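Local coordinates for Ras GTPase-activating-like protein IQGAP2 (Homo sapiens, PDB 4EZA), which is a GTPase-activating-like signalling protein that probably binds phosphoinositides through an atypical domain with a pseudo C2 fold, at residues L84-E89 against V102-L107. Numbering follows the deposited sequence.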
ATOM      1  N   LEU A  84     -13.505   2.915  -0.111  1.00 10.84           N
ATOM      2  CA  LEU A  84     -14.606   3.183   0.815  1.00 11.43           C
ATOM      3  C   LEU A  84     -15.718   2.142   0.724  1.00 11.81           C
ATOM      4  O   LEU A  84     -16.311   1.763   1.735  1.00 12.55           O
ATOM      5  CB  LEU A  84     -15.170   4.583   0.622  1.00 11.65           C
ATOM      6  CG  LEU A  84     -14.269   5.693   1.144  1.00 12.57           C
ATOM      7  CD1 LEU A  84     -14.790   7.014   0.611  1.00 15.13           C
ATOM      8  CD2 LEU A  84     -14.264   5.698   2.657  1.00 14.06           C
ATOM      9  N   GLN A  85     -15.990   1.674  -0.492  1.00 11.63           N
ATOM     10  CA  GLN A  85     -16.998   0.647  -0.685  1.00 13.31           C
ATOM     11  C   GLN A  85     -16.585  -0.626   0.045  1.00 13.21           C
ATOM     12  O   GLN A  85     -17.412  -1.240   0.732  1.00 13.04           O
ATOM     13  CB  GLN A  85     -17.227   0.370  -2.164  1.00 13.69           C
ATOM     14  CG  GLN A  85     -18.373  -0.589  -2.360  1.00 18.11           C
ATOM     15  CD  GLN A  85     -18.476  -1.108  -3.753  1.00 23.17           C
ATOM     16  OE1 GLN A  85     -18.390  -0.349  -4.720  1.00 25.23           O
ATOM     17  NE2 GLN A  85     -18.683  -2.423  -3.878  1.00 24.90           N
ATOM     18  N   MET A  86     -15.310  -0.997  -0.079  1.00 13.22           N
ATOM     19  CA  MET A  86     -14.790  -2.162   0.646  1.00 13.80           C
ATOM     20  C   MET A  86     -15.043  -2.003   2.134  1.00 15.28           C
ATOM     21  O   MET A  86     -15.522  -2.939   2.789  1.00 16.40           O
ATOM     22  CB  MET A  86     -13.291  -2.306   0.423  1.00 13.52           C
ATOM     23  CG  MET A  86     -12.963  -2.730  -0.963  1.00 13.58           C
ATOM     24  SD  MET A  86     -11.179  -2.915  -1.123  1.00 13.08           S
ATOM     25  CE  MET A  86     -11.082  -2.986  -2.903  1.00 15.80           C
ATOM     26  N   GLN A  87     -14.728  -0.818   2.658  1.00 14.84           N
ATOM     27  CA  GLN A  87     -14.902  -0.518   4.082  1.00 16.32           C
ATOM     28  C   GLN A  87     -16.364  -0.683   4.495  1.00 17.05           C
ATOM     29  O   GLN A  87     -16.661  -1.336   5.495  1.00 17.60           O
ATOM     30  CB  GLN A  87     -14.388   0.891   4.377  1.00 16.78           C
ATOM     31  CG  GLN A  87     -14.718   1.382   5.780  1.00 19.82           C
ATOM     32  CD  GLN A  87     -14.456   2.857   5.947  1.00 23.92           C
ATOM     33  OE1 GLN A  87     -15.385   3.674   5.904  1.00 26.72           O
ATOM     34  NE2 GLN A  87     -13.198   3.213   6.130  1.00 25.29           N
ATOM     35  N   TYR A  88     -17.281  -0.131   3.711  1.00 16.70           N
ATOM     36  CA  TYR A  88     -18.705  -0.227   4.039  1.00 18.40           C
ATOM     37  C   TYR A  88     -19.198  -1.662   4.018  1.00 18.93           C
ATOM     38  O   TYR A  88     -20.144  -2.015   4.738  1.00 20.26           O
ATOM     39  CB  TYR A  88     -19.532   0.634   3.097  1.00 18.65           C
ATOM     40  CG  TYR A  88     -19.319   2.098   3.347  1.00 21.17           C
ATOM     41  CD1 TYR A  88     -19.388   2.615   4.640  1.00 25.10           C
ATOM     42  CD2 TYR A  88     -19.048   2.972   2.298  1.00 23.65           C
ATOM     43  CE1 TYR A  88     -19.182   3.969   4.883  1.00 27.20           C
ATOM     44  CE2 TYR A  88     -18.840   4.335   2.536  1.00 25.11           C
ATOM     45  CZ  TYR A  88     -18.914   4.816   3.833  1.00 27.57           C
ATOM     46  OH  TYR A  88     -18.729   6.150   4.092  1.00 31.12           O
ATOM     47  N   GLU A  89     -18.573  -2.488   3.188  1.00 18.49           N
ATOM     48  CA  GLU A  89     -18.977  -3.874   3.062  1.00 19.71           C
ATOM     49  C   GLU A  89     -18.247  -4.820   4.013  1.00 19.39           C
ATOM     50  O   GLU A  89     -18.458  -6.034   3.975  1.00 21.36           O
ATOM     51  CB  GLU A  89     -18.882  -4.302   1.606  1.00 20.20           C
ATOM     52  CG  GLU A  89     -19.805  -3.449   0.750  1.00 23.18           C
ATOM     53  CD  GLU A  89     -19.842  -3.827  -0.711  1.00 27.55           C
ATOM     54  OE1 GLU A  89     -18.803  -4.233  -1.274  1.00 30.38           O
ATOM     55  OE2 GLU A  89     -20.929  -3.685  -1.314  1.00 30.14           O
ATOM     56  N   VAL A 102      -2.599  -5.770   2.866  1.00  7.81           N
ATOM     57  CA  VAL A 102      -2.755  -4.495   3.576  1.00  7.92           C
ATOM     58  C   VAL A 102      -4.107  -4.362   4.250  1.00  7.76           C
ATOM     59  O   VAL A 102      -5.086  -5.025   3.878  1.00  9.27           O
ATOM     60  CB  VAL A 102      -2.510  -3.237   2.681  1.00  7.64           C
ATOM     61  CG1 VAL A 102      -1.099  -3.257   2.082  1.00  9.21           C
ATOM     62  CG2 VAL A 102      -3.575  -3.107   1.601  1.00  9.52           C
ATOM     63  N   ASN A 103      -4.161  -3.503   5.261  1.00  7.39           N
ATOM     64  CA  ASN A 103      -5.410  -3.181   5.963  1.00  7.29           C
ATOM     65  C   ASN A 103      -6.111  -2.007   5.260  1.00  7.81           C
ATOM     66  O   ASN A 103      -5.513  -0.939   5.097  1.00  7.47           O
ATOM     67  CB  ASN A 103      -5.091  -2.881   7.435  1.00  7.33           C
ATOM     68  CG  ASN A 103      -6.330  -2.501   8.225  1.00  7.47           C
ATOM     69  OD1 ASN A 103      -6.840  -1.382   8.109  1.00  9.46           O
ATOM     70  ND2 ASN A 103      -6.873  -3.456   8.987  1.00  8.81           N
ATOM     71  N   VAL A 104      -7.367  -2.213   4.855  1.00  8.46           N
ATOM     72  CA  VAL A 104      -8.136  -1.217   4.089  1.00  8.95           C
ATOM     73  C   VAL A 104      -8.294   0.105   4.835  1.00  9.24           C
ATOM     74  O   VAL A 104      -7.957   1.177   4.298  1.00  9.80           O
ATOM     75  CB  VAL A 104      -9.517  -1.791   3.647  1.00  9.38           C
ATOM     76  CG1 VAL A 104     -10.393  -0.696   3.028  1.00 11.22           C
ATOM     77  CG2 VAL A 104      -9.325  -2.932   2.662  1.00 10.04           C
ATOM     78  N   ASN A 105      -8.768   0.042   6.078  1.00  9.00           N
ATOM     79  CA  ASN A 105      -8.997   1.267   6.838  1.00 10.34           C
ATOM     80  C   ASN A 105      -7.738   2.085   6.989  1.00  9.96           C
ATOM     81  O   ASN A 105      -7.760   3.301   6.794  1.00 10.93           O
ATOM     82  CB  ASN A 105      -9.637   0.987   8.200  1.00 12.18           C
ATOM     83  CG  ASN A 105     -11.134   0.690   8.085  1.00 15.49           C
ATOM     84  OD1 ASN A 105     -11.728   0.749   6.992  1.00 21.87           O
ATOM     85  ND2 ASN A 105     -11.752   0.383   9.216  1.00 21.60           N
ATOM     86  N   LEU A 106      -6.638   1.421   7.334  1.00  9.02           N
ATOM     87  CA  LEU A 106      -5.394   2.144   7.549  1.00  9.70           C
ATOM     88  C   LEU A 106      -4.761   2.602   6.241  1.00  9.91           C
ATOM     89  O   LEU A 106      -4.087   3.636   6.223  1.00 10.08           O
ATOM     90  CB  LEU A 106      -4.420   1.321   8.392  1.00  9.70           C
ATOM     91  CG  LEU A 106      -4.966   1.036   9.793  1.00 10.02           C
ATOM     92  CD1 LEU A 106      -3.955   0.156  10.503  1.00 12.54           C
ATOM     93  CD2 LEU A 106      -5.189   2.315  10.603  1.00 13.96           C
ATOM     94  N   LEU A 107      -5.009   1.862   5.157  1.00  9.07           N
ATOM     95  CA  LEU A 107      -4.583   2.304   3.832  1.00  9.83           C
ATOM     96  C   LEU A 107      -5.318   3.585   3.431  1.00  9.53           C
ATOM     97  O   LEU A 107      -4.699   4.509   2.928  1.00 10.10           O
ATOM     98  CB  LEU A 107      -4.785   1.202   2.805  1.00 10.41           C
ATOM     99  CG  LEU A 107      -4.356   1.584   1.390  1.00 10.86           C
ATOM    100  CD1 LEU A 107      -2.863   1.827   1.305  1.00 13.26           C
ATOM    101  CD2 LEU A 107      -4.842   0.474   0.475  1.00 13.17           C
TER
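M86 SD lies 4.2 Å from V104 CG2, an apolar touch joining the last turns of helix 80-88 to the first turn of helix 104-112. Both side chains also rest on M94 of strand 93-97, in the hairpin that links the two helices. One residue further on, the backbone N of Q87 sits 4.4 Å from V104 CG1, the other methyl of the same valine. The Q87 side chain supplies the polar half of the contact. With CG anti to the backbone N (chi1 171°) and the chain extended beyond it, NE2 reaches N105 OD1 at 3.0 Å. The two amides stand almost perpendicular, 85° apart. NE2 comes from above the carbonyl plane of N105, with a bent N-H...O angle of 149°. Q87 CG also comes close to this oxygen, at 3.3 Å, where the two side chains cross at about a right angle. With only a methyl group here, as in an alanine, N105 OD1 would probably lose this donor, and the N105 amide would be freer to turn. At the start of helix 104-112, N103 is the N-cap, its OD1 accepting from L106 N at 2.9 Å. The chemistry thus pairs a small apolar contact with one neutral, off-plane amide bond on its more exposed side, with no salt bridge between the two segments.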